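Local coordinates for protein UDP-N-acetylenolpyruvoylglucosamine reductase (Listeria monocytogenes, PDB 3TX1) that probably reduces UDP-N-acetylenolpyruvoylglucosamine to UDP-N-acetylmuramate with NADPH, using bound FAD, in the pathway that builds peptidoglycan for the cell wall, at residues 70-73 with 74-78. Residues are numbered along the deposited sequence; the frame is centred on the assembly and turned at random.
Sequences VVAY and CHQNK
Gln76 N donates to Ala72 O at 2.9 Å, a nearly straight bond with an N-H...O angle of 178°. It belongs to the last turn of helix 64-76, in the FAD-binding domain, where a Schellman motif ends the helix. Cys74 N bonds to Val70 O at 2.9 Å and His75 N to Val71 O at 3.0 Å. The final bond of this series, Asn77 N to Tyr73 O, is more bent, at 142°. Asn77 is the first residue to leave helical geometry. Lys78, with positive phi, is the C-prime residue: its N reaches back to His75 O at 2.8 Å, and Ile79 N bonds to Cys74 O. The helix packs against strand 100-103, with Val71 on Leu102 and Cys74 on Val100. Cys74 SG lies anti to its carbonyl carbon, which brings it alongside Val70 CG1 at 4.4 Å. The Tyr73 side chain, with CG anti to the backbone N, reaches outward to touch Asn27 and Ile79. One end of the Asn77 amide lies over the centre of one face of the Tyr73 ring, the planes 54° apart. The amide is probably turned over in the model. On the exposed side, Gln76 runs back beside Ala72, and its CG lies 3.5 Å from Ala72 O.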
ATOM      1  N   VAL A  70       7.153  11.643 -17.172  1.00 34.20           N
ATOM      2  CA  VAL A  70       7.024  10.209 -17.413  1.00 34.44           C
ATOM      3  C   VAL A  70       5.563   9.796 -17.557  1.00 33.57           C
ATOM      4  O   VAL A  70       5.218   9.038 -18.479  1.00 35.63           O
ATOM      5  CB  VAL A  70       7.783   9.394 -16.343  1.00 34.61           C
ATOM      6  CG1 VAL A  70       7.577   7.902 -16.517  1.00 34.98           C
ATOM      7  CG2 VAL A  70       9.267   9.736 -16.388  1.00 34.98           C
ATOM      8  N   VAL A  71       4.712  10.337 -16.687  1.00 29.54           N
ATOM      9  CA  VAL A  71       3.280  10.089 -16.750  1.00 29.20           C
ATOM     10  C   VAL A  71       2.718  10.587 -18.052  1.00 30.83           C
ATOM     11  O   VAL A  71       1.922   9.901 -18.691  1.00 35.30           O
ATOM     12  CB  VAL A  71       2.517  10.776 -15.604  1.00 26.22           C
ATOM     13  CG1 VAL A  71       1.014  10.844 -15.874  1.00 26.08           C
ATOM     14  CG2 VAL A  71       2.761  10.035 -14.321  1.00 24.43           C
ATOM     15  N   ALA A  72       3.138  11.768 -18.464  1.00 30.24           N
ATOM     16  CA  ALA A  72       2.643  12.318 -19.724  1.00 32.00           C
ATOM     17  C   ALA A  72       3.126  11.474 -20.882  1.00 36.69           C
ATOM     18  O   ALA A  72       2.341  11.122 -21.754  1.00 38.41           O
ATOM     19  CB  ALA A  72       3.072  13.758 -19.903  1.00 29.07           C
ATOM     20  N   TYR A  73       4.404  11.103 -20.853  1.00 38.92           N
ATOM     21  CA  TYR A  73       4.994  10.331 -21.932  1.00 44.44           C
ATOM     22  C   TYR A  73       4.263   9.018 -22.136  1.00 48.32           C
ATOM     23  O   TYR A  73       3.948   8.653 -23.282  1.00 50.96           O
ATOM     24  CB  TYR A  73       6.479  10.082 -21.667  1.00 46.20           C
ATOM     25  CG  TYR A  73       7.174   9.309 -22.747  1.00 50.61           C
ATOM     26  CD1 TYR A  73       7.909   9.952 -23.732  1.00 56.88           C
ATOM     27  CD2 TYR A  73       7.093   7.940 -22.791  1.00 54.18           C
ATOM     28  CE1 TYR A  73       8.551   9.240 -24.741  1.00 59.99           C
ATOM     29  CE2 TYR A  73       7.725   7.211 -23.779  1.00 61.23           C
ATOM     30  CZ  TYR A  73       8.453   7.863 -24.754  1.00 63.80           C
ATOM     31  OH  TYR A  73       9.073   7.106 -25.732  1.00 70.67           O
ATOM     32  N   CYS A  74       3.990   8.317 -21.033  1.00 47.52           N
ATOM     33  CA  CYS A  74       3.301   7.025 -21.090  1.00 50.64           C
ATOM     34  C   CYS A  74       1.872   7.154 -21.556  1.00 54.04           C
ATOM     35  O   CYS A  74       1.379   6.280 -22.311  1.00 55.32           O
ATOM     36  CB  CYS A  74       3.338   6.328 -19.748  1.00 50.60           C
ATOM     37  SG  CYS A  74       4.996   5.732 -19.402  1.00 54.00           S
ATOM     38  N   HIS A  75       1.209   8.222 -21.093  1.00 50.93           N
ATOM     39  CA  HIS A  75      -0.142   8.513 -21.530  1.00 53.88           C
ATOM     40  C   HIS A  75      -0.136   8.681 -23.006  1.00 58.37           C
ATOM     41  O   HIS A  75      -0.762   7.905 -23.701  1.00 72.43           O
ATOM     42  CB  HIS A  75      -0.684   9.767 -20.892  1.00 53.56           C
ATOM     43  CG  HIS A  75      -2.132  10.040 -21.231  1.00 57.88           C
ATOM     44  ND1 HIS A  75      -3.149   9.495 -20.547  1.00 61.45           N
ATOM     45  CD2 HIS A  75      -2.706  10.836 -22.208  1.00 63.54           C
ATOM     46  CE1 HIS A  75      -4.316   9.920 -21.053  1.00 62.93           C
ATOM     47  NE2 HIS A  75      -4.047  10.746 -22.067  1.00 64.80           N
ATOM     48  N   GLN A  76       0.625   9.646 -23.510  1.00 57.12           N
ATOM     49  CA  GLN A  76       0.656   9.974 -24.957  1.00 57.45           C
ATOM     50  C   GLN A  76       1.007   8.835 -25.879  1.00 62.75           C
ATOM     51  O   GLN A  76       0.571   8.815 -27.027  1.00 65.05           O
ATOM     52  CB  GLN A  76       1.595  11.137 -25.243  1.00 52.47           C
ATOM     53  CG  GLN A  76       1.052  12.452 -24.739  1.00 50.20           C
ATOM     54  CD  GLN A  76       2.061  13.583 -24.775  1.00 49.49           C
ATOM     55  OE1 GLN A  76       2.084  14.428 -23.881  1.00 48.20           O
ATOM     56  NE2 GLN A  76       2.919  13.588 -25.782  1.00 53.17           N
ATOM     57  N   ASN A  77       1.822   7.911 -25.389  1.00 63.34           N
ATOM     58  CA  ASN A  77       2.226   6.761 -26.188  1.00 67.99           C
ATOM     59  C   ASN A  77       1.374   5.543 -25.873  1.00 72.80           C
ATOM     60  O   ASN A  77       1.687   4.431 -26.307  1.00 75.44           O
ATOM     61  CB  ASN A  77       3.697   6.454 -25.940  1.00 66.62           C
ATOM     62  CG  ASN A  77       4.605   7.537 -26.475  1.00 67.17           C
ATOM     63  OD1 ASN A  77       5.307   8.215 -25.712  1.00 66.07           O
ATOM     64  ND2 ASN A  77       4.566   7.741 -27.783  1.00 68.53           N
ATOM     65  N   LYS A  78       0.294   5.776 -25.115  1.00 75.14           N
ATOM     66  CA  LYS A  78      -0.637   4.728 -24.639  1.00 75.73           C
ATOM     67  C   LYS A  78       0.049   3.527 -23.972  1.00 72.30           C
ATOM     68  O   LYS A  78      -0.397   2.401 -24.135  1.00 75.25           O
ATOM     69  CB  LYS A  78      -1.638   4.282 -25.731  1.00 80.45           C
ATOM     70  CG  LYS A  78      -2.618   5.374 -26.151  1.00 82.99           C
ATOM     71  CD  LYS A  78      -3.727   4.826 -27.045  1.00 89.92           C
ATOM     72  CE  LYS A  78      -4.631   5.938 -27.568  1.00 90.43           C
ATOM     73  NZ  LYS A  78      -5.804   5.425 -28.332  1.00 91.80           N
TER